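Local atomic coordinates of oligopeptide ABC transporter OppAIV (Borrelia burgdorferi B31, PDB entry 4GL8), a protein that probably binds oligopeptides outside the cytoplasmic membrane and hands them to an ABC transporter for uptake. Residues G63-D68 with G72-G77; F128-K133 with T443-F448; F173-V178 with S517-L522; L177-F182 with S428-D433; P335-Y340 with M435-I440. All coordinates share one frame; numbering follows the deposited sequence.

Interaction 1. Residues G63-D68 with G72-G77; sequences GILDGD and GGYRPG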
# COMPACT_ATOMS: atom_id res chain seq x y z
N GLY A 63 -12.88 9.13 4.56
CA GLY A 63 -11.87 10.15 4.68
C GLY A 63 -12.41 11.55 4.46
O GLY A 63 -13.56 11.73 4.10
N ILE A 64 -11.55 12.55 4.67
CA ILE A 64 -11.96 13.93 4.41
C ILE A 64 -12.32 13.99 2.92
O ILE A 64 -13.32 14.62 2.52
CB ILE A 64 -10.86 14.95 4.83
CG1 ILE A 64 -10.67 14.93 6.36
CG2 ILE A 64 -11.25 16.35 4.41
CD1 ILE A 64 -9.38 15.56 6.84
N LEU A 65 -11.52 13.32 2.12
CA LEU A 65 -11.86 13.02 0.77
C LEU A 65 -11.99 11.51 0.75
O LEU A 65 -11.44 10.83 1.61
CB LEU A 65 -10.78 13.47 -0.19
CG LEU A 65 -10.38 14.93 -0.24
CD1 LEU A 65 -9.80 15.23 -1.60
CD2 LEU A 65 -11.54 15.86 0.02
N ASP A 66 -12.72 11.02 -0.23
CA ASP A 66 -13.03 9.63 -0.38
C ASP A 66 -12.39 9.22 -1.71
O ASP A 66 -12.00 10.08 -2.51
CB ASP A 66 -14.57 9.53 -0.46
CG ASP A 66 -15.12 8.10 -0.41
OD1 ASP A 66 -14.50 7.21 0.20
OD2 ASP A 66 -16.22 7.88 -0.97
N GLY A 67 -12.25 7.92 -1.94
CA GLY A 67 -11.70 7.40 -3.18
C GLY A 67 -12.75 7.46 -4.25
O GLY A 67 -13.95 7.30 -3.98
N ASP A 68 -12.30 7.70 -5.47
CA ASP A 68 -13.17 7.71 -6.60
C ASP A 68 -13.07 6.36 -7.29
O ASP A 68 -12.09 6.08 -7.96
CB ASP A 68 -12.78 8.84 -7.57
CG ASP A 68 -13.76 8.98 -8.71
OD1 ASP A 68 -13.93 10.11 -9.20
OD2 ASP A 68 -14.39 7.98 -9.11
N GLY A 72 -9.87 5.98 -9.69
CA GLY A 72 -8.79 5.72 -8.76
C GLY A 72 -8.25 7.01 -8.16
O GLY A 72 -7.30 6.96 -7.37
N GLY A 73 -8.88 8.15 -8.49
CA GLY A 73 -8.53 9.43 -7.87
C GLY A 73 -9.29 9.63 -6.54
O GLY A 73 -9.57 8.67 -5.84
N TYR A 74 -9.63 10.89 -6.24
CA TYR A 74 -10.36 11.28 -5.02
C TYR A 74 -11.66 12.01 -5.37
O TYR A 74 -11.85 12.43 -6.49
CB TYR A 74 -9.50 12.21 -4.16
CG TYR A 74 -9.13 13.48 -4.87
CD1 TYR A 74 -10.00 14.56 -4.89
CD2 TYR A 74 -7.95 13.59 -5.59
CE1 TYR A 74 -9.69 15.72 -5.57
CE2 TYR A 74 -7.62 14.74 -6.29
CZ TYR A 74 -8.50 15.81 -6.26
OH TYR A 74 -8.20 16.98 -6.94
N ARG A 75 -12.52 12.18 -4.38
CA ARG A 75 -13.78 12.92 -4.54
C ARG A 75 -14.27 13.30 -3.14
O ARG A 75 -13.67 12.85 -2.14
CB ARG A 75 -14.83 12.08 -5.31
CG ARG A 75 -15.30 10.84 -4.55
CD ARG A 75 -16.46 10.16 -5.25
NE ARG A 75 -16.90 8.99 -4.50
CZ ARG A 75 -17.70 8.03 -4.96
NH1 ARG A 75 -18.16 8.05 -6.19
NH2 ARG A 75 -18.01 7.02 -4.16
N PRO A 76 -15.34 14.13 -3.06
CA PRO A 76 -15.73 14.62 -1.75
C PRO A 76 -16.04 13.44 -0.87
O PRO A 76 -16.56 12.44 -1.34
CB PRO A 76 -17.00 15.45 -2.03
CG PRO A 76 -16.84 15.90 -3.45
CD PRO A 76 -16.14 14.75 -4.14
N GLY A 77 -15.65 13.56 0.40
CA GLY A 77 -15.95 12.57 1.42
C GLY A 77 -16.61 13.28 2.58
O GLY A 77 -17.70 13.83 2.42
O HOH W 1 -17.99 10.41 -0.06
O HOH W 2 -11.55 11.80 -9.75
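Asp-66 and Arg-75 form the hydrogen-bonded pair of an antiparallel beta hairpin, whose short strands 65-67 and 74-76 run at 132° to each other, so the pairing is splayed. Asp-66 N gives an almost straight bond to Arg-75 O (2.8 Å), and Arg-75 N returns one to Asp-66 O (2.9 Å). Nearer the turn, Asp-68 N bonds to Gly-73 O at 2.9 Å, while Gly-72 N closes on Asp-68 O at 2.8 Å. The side chains of Asp-66 and Arg-75 lie side by side. Arg-75 places CG between its backbone N and carbonyl carbon (chi1 66°), and the extended chain beyond carries the guanidinium past Gly-67 O until one edge faces the carboxylate. The salt bridge from Arg-75 NH2 to Asp-66 OD2 is long, 3.8 Å, and NH2 has its stronger partner in Glu-524. A water donates to both Asp-66 OD2 and Pro-76 O. Among the apolar groups, Leu-65 CD1 comes within 3.4 Å of Tyr-74 CD1, and Leu-174 of helix 173-176 packs on both residues. Main-chain bonding thus holds this hairpin, whose strand 65-67 is outermost in its sheet, whereas the charge of Asp-66 is loosely matched across it and partly met by water.

Interaction 2. Residues F128-K133 with T443-F448; sequences FVNMIK and TENTSF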
# COMPACT_ATOMS: atom_id res chain seq x y z
N PHE A 128 3.30 4.65 10.17
CA PHE A 128 3.12 5.55 9.00
C PHE A 128 3.16 7.00 9.37
O PHE A 128 3.02 7.88 8.51
CB PHE A 128 1.79 5.26 8.27
CG PHE A 128 1.96 4.72 6.87
CD1 PHE A 128 2.75 5.41 5.93
CD2 PHE A 128 1.31 3.56 6.47
CE1 PHE A 128 2.90 4.91 4.63
CE2 PHE A 128 1.47 3.06 5.19
CZ PHE A 128 2.25 3.74 4.27
N VAL A 129 3.36 7.28 10.65
CA VAL A 129 3.39 8.64 11.15
C VAL A 129 4.30 9.59 10.34
O VAL A 129 4.03 10.80 10.28
CB VAL A 129 3.78 8.65 12.65
CG1 VAL A 129 5.28 8.40 12.85
CG2 VAL A 129 3.34 9.96 13.29
N ASN A 130 5.35 9.08 9.73
CA ASN A 130 6.24 9.94 8.90
C ASN A 130 5.56 10.61 7.72
O ASN A 130 5.93 11.71 7.33
CB ASN A 130 7.47 9.19 8.43
CG ASN A 130 8.51 9.11 9.50
OD1 ASN A 130 8.38 9.75 10.55
ND2 ASN A 130 9.57 8.38 9.24
N MET A 131 4.55 9.96 7.18
CA MET A 131 3.74 10.57 6.13
C MET A 131 3.02 11.86 6.61
O MET A 131 3.02 12.87 5.90
CB MET A 131 2.75 9.55 5.63
CG MET A 131 1.83 10.09 4.55
SD MET A 131 0.96 8.75 3.73
CE MET A 131 2.33 7.97 2.92
N ILE A 132 2.46 11.84 7.81
CA ILE A 132 1.87 13.03 8.39
C ILE A 132 2.90 14.13 8.67
O ILE A 132 2.66 15.28 8.37
CB ILE A 132 1.11 12.74 9.70
CG1 ILE A 132 0.11 11.62 9.52
CG2 ILE A 132 0.35 13.97 10.15
CD1 ILE A 132 -0.82 11.86 8.34
N LYS A 133 4.02 13.75 9.28
CA LYS A 133 5.09 14.69 9.66
C LYS A 133 5.75 15.39 8.47
O LYS A 133 6.15 16.54 8.57
CB LYS A 133 6.17 13.95 10.46
CG LYS A 133 5.67 13.45 11.80
CD LYS A 133 6.48 12.30 12.40
CE LYS A 133 7.94 12.63 12.58
NZ LYS A 133 8.72 11.40 12.86
N THR A 443 16.16 7.41 4.31
CA THR A 443 16.78 6.75 5.47
C THR A 443 15.77 6.39 6.54
O THR A 443 15.77 5.28 7.05
CB THR A 443 17.90 7.65 6.07
OG1 THR A 443 18.95 7.79 5.10
CG2 THR A 443 18.48 7.04 7.39
N GLU A 444 14.91 7.33 6.88
CA GLU A 444 14.01 7.16 8.02
C GLU A 444 12.84 6.22 7.76
O GLU A 444 12.16 5.86 8.71
CB GLU A 444 13.48 8.52 8.52
CG GLU A 444 12.88 9.43 7.44
CD GLU A 444 13.92 10.14 6.56
OE1 GLU A 444 15.14 10.05 6.86
OE2 GLU A 444 13.54 10.79 5.57
N ASN A 445 12.61 5.83 6.50
CA ASN A 445 11.41 5.01 6.16
C ASN A 445 11.70 3.58 5.70
O ASN A 445 10.80 2.90 5.18
CB ASN A 445 10.56 5.69 5.07
CG ASN A 445 10.10 7.11 5.44
OD1 ASN A 445 9.59 7.36 6.52
ND2 ASN A 445 10.23 8.02 4.50
N THR A 446 12.93 3.11 5.88
CA THR A 446 13.37 1.87 5.24
C THR A 446 12.77 0.62 5.88
O THR A 446 13.00 -0.50 5.42
CB THR A 446 14.91 1.80 5.24
OG1 THR A 446 15.40 1.94 6.58
CG2 THR A 446 15.48 2.95 4.41
N SER A 447 12.02 0.81 6.97
CA SER A 447 11.03 -0.18 7.40
C SER A 447 10.20 -0.73 6.23
O SER A 447 9.84 -1.91 6.22
CB SER A 447 10.06 0.41 8.42
OG SER A 447 10.62 0.25 9.68
N PHE A 448 9.89 0.14 5.27
CA PHE A 448 9.06 -0.24 4.12
C PHE A 448 9.83 -0.59 2.85
O PHE A 448 9.22 -0.92 1.81
CB PHE A 448 8.03 0.87 3.84
CG PHE A 448 7.14 1.15 5.02
CD1 PHE A 448 6.32 0.16 5.54
CD2 PHE A 448 7.17 2.38 5.67
CE1 PHE A 448 5.51 0.39 6.66
CE2 PHE A 448 6.38 2.62 6.80
CZ PHE A 448 5.55 1.62 7.30
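Asn-130, in the first turn of helix 129-135, meets Asn-445 through a single, well-formed amide-to-amide hydrogen bond. Asn-130 ND2 lies 2.9 Å from Asn-445 OD1, with an angle of 165° at the hydrogen; the acceptor sits in the amide plane of Asn-130, although the two amide planes are turned 64° apart. This is the tight point of the contact, and Asn-445 OD1 also approaches Asn-130 CB to 3.4 Å. Both amides have their rotation fixed by other bonds: Lys-133 NZ donates to Asn-130 OD1 (2.9 Å), and Asn-445 ND2 donates to Ser-439 O. The packing is looser on the solvent side, where the exposed Glu-444 brings CG no nearer than 3.9 Å to Asn-130 ND2 and sends its carboxylate to Gln-442. Inward, Phe-128 and Phe-448 hold their rings nearly parallel (21°) but slid apart, the centroids separated by 5.1 Å with little overlap. Phe-128 also packs on a side chain of the bound peptide, which puts this ring at the ligand site. With one polar bond at the surface and a slack aromatic pair beneath it, the two segments are joined lightly, consistent with a meeting of parts that can separate when the peptide cleft opens.

Interaction 3. Residues F173-V178 with S517-L522; sequences FLDMLV and SERFNL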
# COMPACT_ATOMS: atom_id res chain seq x y z
N PHE A 173 -1.41 16.47 -2.32
CA PHE A 173 -2.01 16.39 -0.96
C PHE A 173 -3.49 15.91 -0.94
O PHE A 173 -3.87 15.02 -0.16
CB PHE A 173 -1.92 17.74 -0.27
CG PHE A 173 -2.53 17.75 1.10
CD1 PHE A 173 -2.04 16.92 2.09
CD2 PHE A 173 -3.60 18.58 1.39
CE1 PHE A 173 -2.59 16.92 3.35
CE2 PHE A 173 -4.16 18.59 2.65
CZ PHE A 173 -3.64 17.76 3.64
N LEU A 174 -4.34 16.48 -1.76
CA LEU A 174 -5.73 16.02 -1.77
C LEU A 174 -5.85 14.50 -1.98
O LEU A 174 -6.61 13.82 -1.29
CB LEU A 174 -6.57 16.79 -2.82
CG LEU A 174 -6.66 18.31 -2.65
CD1 LEU A 174 -7.26 19.03 -3.85
CD2 LEU A 174 -7.47 18.64 -1.40
N ASP A 175 -5.09 13.95 -2.90
CA ASP A 175 -5.21 12.53 -3.21
C ASP A 175 -4.71 11.68 -2.02
O ASP A 175 -5.19 10.59 -1.76
CB ASP A 175 -4.45 12.22 -4.49
CG ASP A 175 -4.76 10.86 -5.00
OD1 ASP A 175 -5.92 10.61 -5.36
OD2 ASP A 175 -3.84 10.03 -5.02
N MET A 176 -3.80 12.27 -1.28
CA MET A 176 -3.18 11.73 -0.09
C MET A 176 -4.18 11.55 1.06
O MET A 176 -4.06 10.63 1.88
CB MET A 176 -2.09 12.75 0.28
CG MET A 176 -1.07 12.38 1.29
SD MET A 176 0.31 13.56 1.08
CE MET A 176 1.52 12.50 1.84
N LEU A 177 -5.18 12.43 1.14
CA LEU A 177 -6.19 12.37 2.18
C LEU A 177 -7.06 11.12 2.16
O LEU A 177 -7.77 10.84 3.15
CB LEU A 177 -7.06 13.61 2.17
CG LEU A 177 -6.41 14.89 2.63
CD1 LEU A 177 -7.34 16.09 2.36
CD2 LEU A 177 -6.03 14.82 4.12
N VAL A 178 -7.04 10.39 1.04
CA VAL A 178 -7.81 9.18 0.88
C VAL A 178 -7.10 8.02 1.56
O VAL A 178 -7.72 7.06 1.93
CB VAL A 178 -8.05 8.90 -0.64
CG1 VAL A 178 -8.81 7.60 -0.87
CG2 VAL A 178 -8.82 10.07 -1.23
N SER A 517 -5.37 2.46 -8.79
CA SER A 517 -4.94 2.53 -7.41
C SER A 517 -5.62 1.51 -6.50
O SER A 517 -5.41 1.54 -5.29
CB SER A 517 -5.22 3.93 -6.86
OG SER A 517 -6.60 4.23 -6.98
N GLU A 518 -6.42 0.61 -7.07
CA GLU A 518 -7.24 -0.32 -6.32
C GLU A 518 -8.05 0.35 -5.22
O GLU A 518 -8.14 -0.15 -4.11
CB GLU A 518 -6.38 -1.48 -5.74
CG GLU A 518 -5.59 -2.24 -6.79
CD GLU A 518 -5.15 -3.62 -6.30
OE1 GLU A 518 -4.58 -3.70 -5.20
OE2 GLU A 518 -5.37 -4.64 -7.02
N ARG A 519 -8.63 1.50 -5.51
CA ARG A 519 -9.48 2.17 -4.52
C ARG A 519 -10.91 1.77 -4.80
O ARG A 519 -11.52 2.27 -5.74
CB ARG A 519 -9.31 3.68 -4.60
CG ARG A 519 -8.12 4.20 -3.80
CD ARG A 519 -7.90 5.68 -4.09
NE ARG A 519 -6.73 6.21 -3.39
CZ ARG A 519 -6.28 7.46 -3.48
NH1 ARG A 519 -6.90 8.35 -4.24
NH2 ARG A 519 -5.21 7.81 -2.81
N PHE A 520 -11.42 0.81 -4.04
CA PHE A 520 -12.75 0.30 -4.28
C PHE A 520 -13.77 0.71 -3.24
O PHE A 520 -13.48 0.66 -2.04
CB PHE A 520 -12.74 -1.22 -4.34
CG PHE A 520 -11.77 -1.76 -5.33
CD1 PHE A 520 -11.79 -1.34 -6.65
CD2 PHE A 520 -10.81 -2.68 -4.94
CE1 PHE A 520 -10.88 -1.82 -7.57
CE2 PHE A 520 -9.91 -3.16 -5.86
CZ PHE A 520 -9.95 -2.74 -7.17
N ASN A 521 -14.96 1.05 -3.74
CA ASN A 521 -16.15 1.32 -2.93
C ASN A 521 -17.20 0.24 -3.19
O ASN A 521 -18.04 0.33 -4.14
CB ASN A 521 -16.70 2.70 -3.26
CG ASN A 521 -17.73 3.18 -2.25
OD1 ASN A 521 -18.47 2.39 -1.61
ND2 ASN A 521 -17.80 4.49 -2.11
N LEU A 522 -17.15 -0.81 -2.37
CA LEU A 522 -18.00 -1.95 -2.58
C LEU A 522 -19.46 -1.62 -2.24
O LEU A 522 -20.34 -2.34 -2.64
CB LEU A 522 -17.49 -3.15 -1.77
CG LEU A 522 -16.04 -3.57 -2.03
CD1 LEU A 522 -15.65 -4.72 -1.12
CD2 LEU A 522 -15.79 -3.95 -3.47
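Arg-519 reaches across from the loop before strand 526-527 and grips Asp-175 end-on, its two terminal nitrogens going to different atoms. The shorter bond runs from Arg-519 NH1 to Asp-175 OD1, 2.7 Å, and forms the salt bridge; the donor approaches from above the carboxylate plane. NH2 of the same arginine gives 3.0 Å to the main-chain Asp-175 O, likewise from above that carbonyl's plane, and only a weak 3.4 Å bond to Asp-175 OD2. The guanidinium and carboxylate planes are 39° apart, well short of a flat, two-pronged ion pair. Other partners share the load. Asp-175 OD2 accepts from the backbone N of Ala-432, while Arg-519 adds weak bonds from NH1 to Gly-73 O and from NH2 to Asp-430 O. Asp-175 sets CG anti to its own backbone N (chi1 -169°), which brings the carboxylate to the arginine. Val-178 packs over one face of the guanidinium: CG1 lies 3.5 Å above it, offset toward its rim, and 3.6 Å from Arg-519 NE. Asp-175 is buried, so the arginine probably offsets its charge there and favours the ionised carboxylate. One extended side chain thereby ties together helix 173-176, the hairpin at Gly-73, the 428-433 loop and the C-terminal loop, through one carboxylate and three main-chain carbonyl oxygens, two of them weakly bound.

Interaction 4. Residues L177-F182 with S428-D433; sequences LVHQTF and SGDYAD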
# COMPACT_ATOMS: atom_id res chain seq x y z
N LEU A 177 -5.18 12.43 1.14
CA LEU A 177 -6.19 12.37 2.18
C LEU A 177 -7.06 11.12 2.16
O LEU A 177 -7.77 10.84 3.15
CB LEU A 177 -7.06 13.61 2.17
CG LEU A 177 -6.41 14.89 2.63
CD1 LEU A 177 -7.34 16.09 2.36
CD2 LEU A 177 -6.03 14.82 4.12
N VAL A 178 -7.04 10.39 1.04
CA VAL A 178 -7.81 9.18 0.88
C VAL A 178 -7.10 8.02 1.56
O VAL A 178 -7.72 7.06 1.93
CB VAL A 178 -8.05 8.90 -0.64
CG1 VAL A 178 -8.81 7.60 -0.87
CG2 VAL A 178 -8.82 10.07 -1.23
N HIS A 179 -5.78 8.10 1.74
CA HIS A 179 -5.01 7.09 2.42
C HIS A 179 -5.41 6.99 3.90
O HIS A 179 -5.68 7.98 4.55
CB HIS A 179 -3.54 7.43 2.30
CG HIS A 179 -2.63 6.37 2.82
ND1 HIS A 179 -1.88 6.53 3.97
CD2 HIS A 179 -2.32 5.14 2.34
CE1 HIS A 179 -1.16 5.44 4.18
NE2 HIS A 179 -1.41 4.59 3.20
N GLN A 180 -5.43 5.75 4.41
CA GLN A 180 -6.01 5.43 5.71
C GLN A 180 -5.37 6.16 6.86
O GLN A 180 -6.05 6.51 7.77
CB GLN A 180 -6.02 3.92 5.96
CG GLN A 180 -4.68 3.28 6.29
CD GLN A 180 -3.85 2.88 5.08
OE1 GLN A 180 -4.26 3.00 3.93
NE2 GLN A 180 -2.66 2.39 5.35
N THR A 181 -4.07 6.40 6.81
CA THR A 181 -3.36 7.18 7.82
C THR A 181 -4.01 8.55 8.07
O THR A 181 -3.95 9.08 9.21
CB THR A 181 -1.91 7.43 7.35
OG1 THR A 181 -1.27 6.17 7.12
CG2 THR A 181 -1.12 8.15 8.35
N PHE A 182 -4.61 9.10 7.02
CA PHE A 182 -5.28 10.38 7.10
C PHE A 182 -6.78 10.30 7.41
O PHE A 182 -7.44 11.33 7.57
CB PHE A 182 -5.09 11.16 5.80
CG PHE A 182 -3.73 11.73 5.61
CD1 PHE A 182 -3.43 13.00 6.05
CD2 PHE A 182 -2.78 11.04 4.91
CE1 PHE A 182 -2.21 13.57 5.81
CE2 PHE A 182 -1.53 11.58 4.69
CZ PHE A 182 -1.24 12.85 5.13
N SER A 428 2.50 -0.70 -2.82
CA SER A 428 1.36 -0.18 -3.51
C SER A 428 1.29 1.30 -3.17
O SER A 428 1.31 1.68 -1.98
CB SER A 428 0.11 -0.97 -3.09
OG SER A 428 -0.98 -0.10 -2.92
N GLY A 429 1.25 2.13 -4.20
CA GLY A 429 1.17 3.59 -4.09
C GLY A 429 0.01 4.06 -3.24
O GLY A 429 -1.11 3.54 -3.34
N ASP A 430 0.31 5.00 -2.36
CA ASP A 430 -0.67 5.54 -1.44
C ASP A 430 -1.27 6.82 -1.98
O ASP A 430 -2.23 7.30 -1.43
CB ASP A 430 0.01 5.81 -0.09
CG ASP A 430 0.56 4.53 0.58
OD1 ASP A 430 -0.11 3.47 0.51
OD2 ASP A 430 1.66 4.62 1.17
N TYR A 431 -0.68 7.38 -3.04
CA TYR A 431 -1.19 8.60 -3.67
C TYR A 431 -0.58 8.74 -5.05
O TYR A 431 0.40 8.08 -5.34
CB TYR A 431 -0.93 9.85 -2.79
CG TYR A 431 0.50 10.07 -2.32
CD1 TYR A 431 0.94 9.59 -1.10
CD2 TYR A 431 1.39 10.77 -3.10
CE1 TYR A 431 2.24 9.81 -0.68
CE2 TYR A 431 2.71 10.98 -2.70
CZ TYR A 431 3.13 10.50 -1.50
OH TYR A 431 4.44 10.72 -1.13
N ALA A 432 -1.15 9.61 -5.88
CA ALA A 432 -0.84 9.66 -7.31
C ALA A 432 0.41 10.51 -7.62
O ALA A 432 0.32 11.52 -8.29
CB ALA A 432 -2.05 10.21 -8.05
N ASP A 433 1.56 10.12 -7.10
CA ASP A 433 2.82 10.85 -7.36
C ASP A 433 3.99 9.90 -7.08
O ASP A 433 3.94 9.14 -6.12
CB ASP A 433 2.90 12.11 -6.50
CG ASP A 433 4.17 12.91 -6.74
OD1 ASP A 433 4.12 13.88 -7.52
OD2 ASP A 433 5.24 12.57 -6.14
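His-179 lays the CD2-NE2 side of its imidazole against the side chain of Asp-430, the ring and carboxylate planes turned 45° from each other. Asp-430 OD1 stands 3.2 Å from NE2 and 3.3 Å from CD2 of His-179, approaching the ring obliquely, and Asp-430 CB packs 3.4 Å from the same CD2. With CG anti to the backbone N (chi1 -173°), the His-179 ring is set alongside Asp-430; Asp-430 sets its own CG beside its backbone N (chi1 -62°), and the two side chains cross at an angle. Other groups pack round the imidazole: Gln-180 OE1, itself bonded to Ser-54, sits 3.1 Å above one ring face, offset toward the rim, and Phe-128 meets the ring edge-to-face. After His-179, the chain turns through a 3-10 segment in which Phe-182 N bonds to His-179 O at 2.9 Å. Asp-430 is steadied from its main chain, where its N bonds to Thr-436 OG1. The strongest partner of its OD1 is the backbone of the bound peptide, to which the main chain of Ser-428 also bonds. His-179, Gln-180 and Ser-428 touch the peptide's side chains. An aspartate and the end of a strand that hold the peptide main chain, walled by residues from the facing loop, are typical of the buried ligand cleft of oligopeptide-binding proteins in solute-binding family 5.

Interaction 5. Residues P335-Y340 with M435-I440; sequences PDYIDY and MTFLSI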
# COMPACT_ATOMS: atom_id res chain seq x y z
N PRO A 335 6.20 3.37 -10.71
CA PRO A 335 5.44 3.38 -11.93
C PRO A 335 5.62 4.74 -12.62
O PRO A 335 6.19 5.66 -12.02
CB PRO A 335 4.00 3.22 -11.47
CG PRO A 335 4.06 2.83 -10.04
CD PRO A 335 5.34 3.36 -9.51
N ASP A 336 5.15 4.84 -13.86
CA ASP A 336 5.08 6.11 -14.58
C ASP A 336 3.80 6.84 -14.19
O ASP A 336 2.80 6.20 -13.86
CB ASP A 336 5.07 5.88 -16.09
CG ASP A 336 6.41 5.38 -16.62
OD1 ASP A 336 7.51 5.70 -16.08
OD2 ASP A 336 6.36 4.65 -17.62
N TYR A 337 3.86 8.16 -14.17
CA TYR A 337 2.68 9.02 -13.93
C TYR A 337 2.69 10.12 -14.99
O TYR A 337 3.68 10.28 -15.68
CB TYR A 337 2.68 9.66 -12.52
CG TYR A 337 2.78 8.67 -11.40
CD1 TYR A 337 1.65 8.29 -10.67
CD2 TYR A 337 4.02 8.08 -11.05
CE1 TYR A 337 1.76 7.38 -9.64
CE2 TYR A 337 4.13 7.17 -10.01
CZ TYR A 337 3.01 6.81 -9.32
OH TYR A 337 3.10 5.89 -8.33
N ILE A 338 1.59 10.85 -15.10
CA ILE A 338 1.43 11.90 -16.11
C ILE A 338 2.63 12.87 -16.15
O ILE A 338 3.12 13.22 -17.22
CB ILE A 338 0.10 12.69 -15.88
CG1 ILE A 338 -0.12 13.81 -16.93
CG2 ILE A 338 0.02 13.29 -14.48
CD1 ILE A 338 -1.17 13.47 -17.98
N ASP A 339 3.09 13.28 -14.97
CA ASP A 339 4.22 14.19 -14.83
C ASP A 339 5.55 13.49 -14.52
O ASP A 339 6.52 14.15 -14.28
CB ASP A 339 3.91 15.21 -13.73
CG ASP A 339 2.92 16.31 -14.19
OD1 ASP A 339 2.84 16.63 -15.41
OD2 ASP A 339 2.24 16.87 -13.28
N TYR A 340 5.60 12.17 -14.55
CA TYR A 340 6.82 11.43 -14.24
C TYR A 340 6.90 10.14 -15.06
O TYR A 340 6.50 9.07 -14.63
CB TYR A 340 6.90 11.12 -12.74
CG TYR A 340 8.25 10.60 -12.31
CD1 TYR A 340 9.32 11.46 -12.18
CD2 TYR A 340 8.46 9.24 -12.06
CE1 TYR A 340 10.57 11.01 -11.82
CE2 TYR A 340 9.72 8.77 -11.70
CZ TYR A 340 10.76 9.67 -11.57
OH TYR A 340 12.01 9.27 -11.22
N MET A 435 6.55 10.17 -5.52
CA MET A 435 7.10 10.24 -4.17
C MET A 435 6.65 9.12 -3.23
O MET A 435 7.39 8.78 -2.29
CB MET A 435 6.86 11.61 -3.53
CG MET A 435 7.56 11.85 -2.19
SD MET A 435 9.39 11.74 -2.14
CE MET A 435 9.83 13.02 -3.27
N THR A 436 5.46 8.55 -3.45
CA THR A 436 4.99 7.50 -2.56
C THR A 436 5.96 6.32 -2.63
O THR A 436 6.26 5.69 -1.61
CB THR A 436 3.54 7.05 -2.85
OG1 THR A 436 3.16 6.09 -1.86
CG2 THR A 436 3.42 6.41 -4.19
N PHE A 437 6.50 6.06 -3.81
CA PHE A 437 7.56 5.05 -3.96
C PHE A 437 8.96 5.48 -3.54
O PHE A 437 9.69 4.73 -2.90
CB PHE A 437 7.59 4.60 -5.40
CG PHE A 437 6.40 3.81 -5.77
CD1 PHE A 437 5.26 4.43 -6.28
CD2 PHE A 437 6.38 2.43 -5.55
CE1 PHE A 437 4.15 3.68 -6.57
CE2 PHE A 437 5.27 1.68 -5.88
CZ PHE A 437 4.15 2.30 -6.38
N LEU A 438 9.37 6.67 -3.93
CA LEU A 438 10.75 7.08 -3.66
C LEU A 438 10.96 7.35 -2.16
O LEU A 438 12.05 7.17 -1.62
CB LEU A 438 11.10 8.30 -4.49
CG LEU A 438 11.04 8.01 -5.98
CD1 LEU A 438 11.28 9.31 -6.73
CD2 LEU A 438 12.07 6.95 -6.35
N SER A 439 9.88 7.71 -1.49
CA SER A 439 9.90 7.95 -0.07
C SER A 439 10.33 6.76 0.82
O SER A 439 10.89 6.97 1.89
CB SER A 439 8.50 8.37 0.38
OG SER A 439 8.64 8.99 1.62
N ILE A 440 10.03 5.52 0.40
CA ILE A 440 10.33 4.35 1.22
C ILE A 440 11.81 4.02 1.29
O ILE A 440 12.26 3.31 2.18
CB ILE A 440 9.50 3.11 0.84
CG1 ILE A 440 9.86 2.63 -0.58
CG2 ILE A 440 8.03 3.48 0.97
CD1 ILE A 440 9.25 1.31 -0.97
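Phe-437 is approached by two residues of the 335-340 loop, one at a ring face and one at its edge. Pro-335 CD lies 3.5 Å from the ring centroid, 23° off the normal, in a CH-pi contact whose exact closeness is doubtful. Tyr-337 OH lies at the ring's edge, near the plane, 3.0 Å from Phe-437 CE1, with the two side chains crossing at a slant; Thr-436 CG2 is a looser neighbour at 4.2 Å from Tyr-337 OH. Behind the tyrosine is a type I beta turn from Tyr-337 to Tyr-340, closed by Tyr-340 N to Tyr-337 O at 2.9 Å and, in return, by Tyr-337 N to Tyr-340 O at 2.8 Å. The loop lies against the short helix 435-438. Farther out, Trp-427 meets Phe-437 edge-to-face, and Thr-288 of strand 287-293 touches both Phe-437 and Pro-335. Tyr-340 OH is bonded to Glu-482 of helix 471-489, and at the helix start Asp-433 OD2 caps Met-435 N.

In the fold
From the N terminus, interaction 1 closes first, a hairpin joining strand 65-67 to strand 74-84 in the five-stranded antiparallel sheet. Interaction 2 then opens at 128-133 and interaction 3 at 173-178; they close at 443-448 and 517-522, so their loops cross. Interaction 4 starts beside interaction 3, sharing Leu-177 and Val-178, and closes at 428-433 inside the loop of interaction 2. Interaction 5 opens at 335-340 and closes at 435-440, crossing interaction 4 while nesting within both 2 and 3. Interaction 3 ties helix 173-176 to the loop before strand 526-527, interaction 4 the following loop to that after strand 422-428; interactions 2 and 5 bring helix 129-135 and loop 335-340 to the helix 435-438 region.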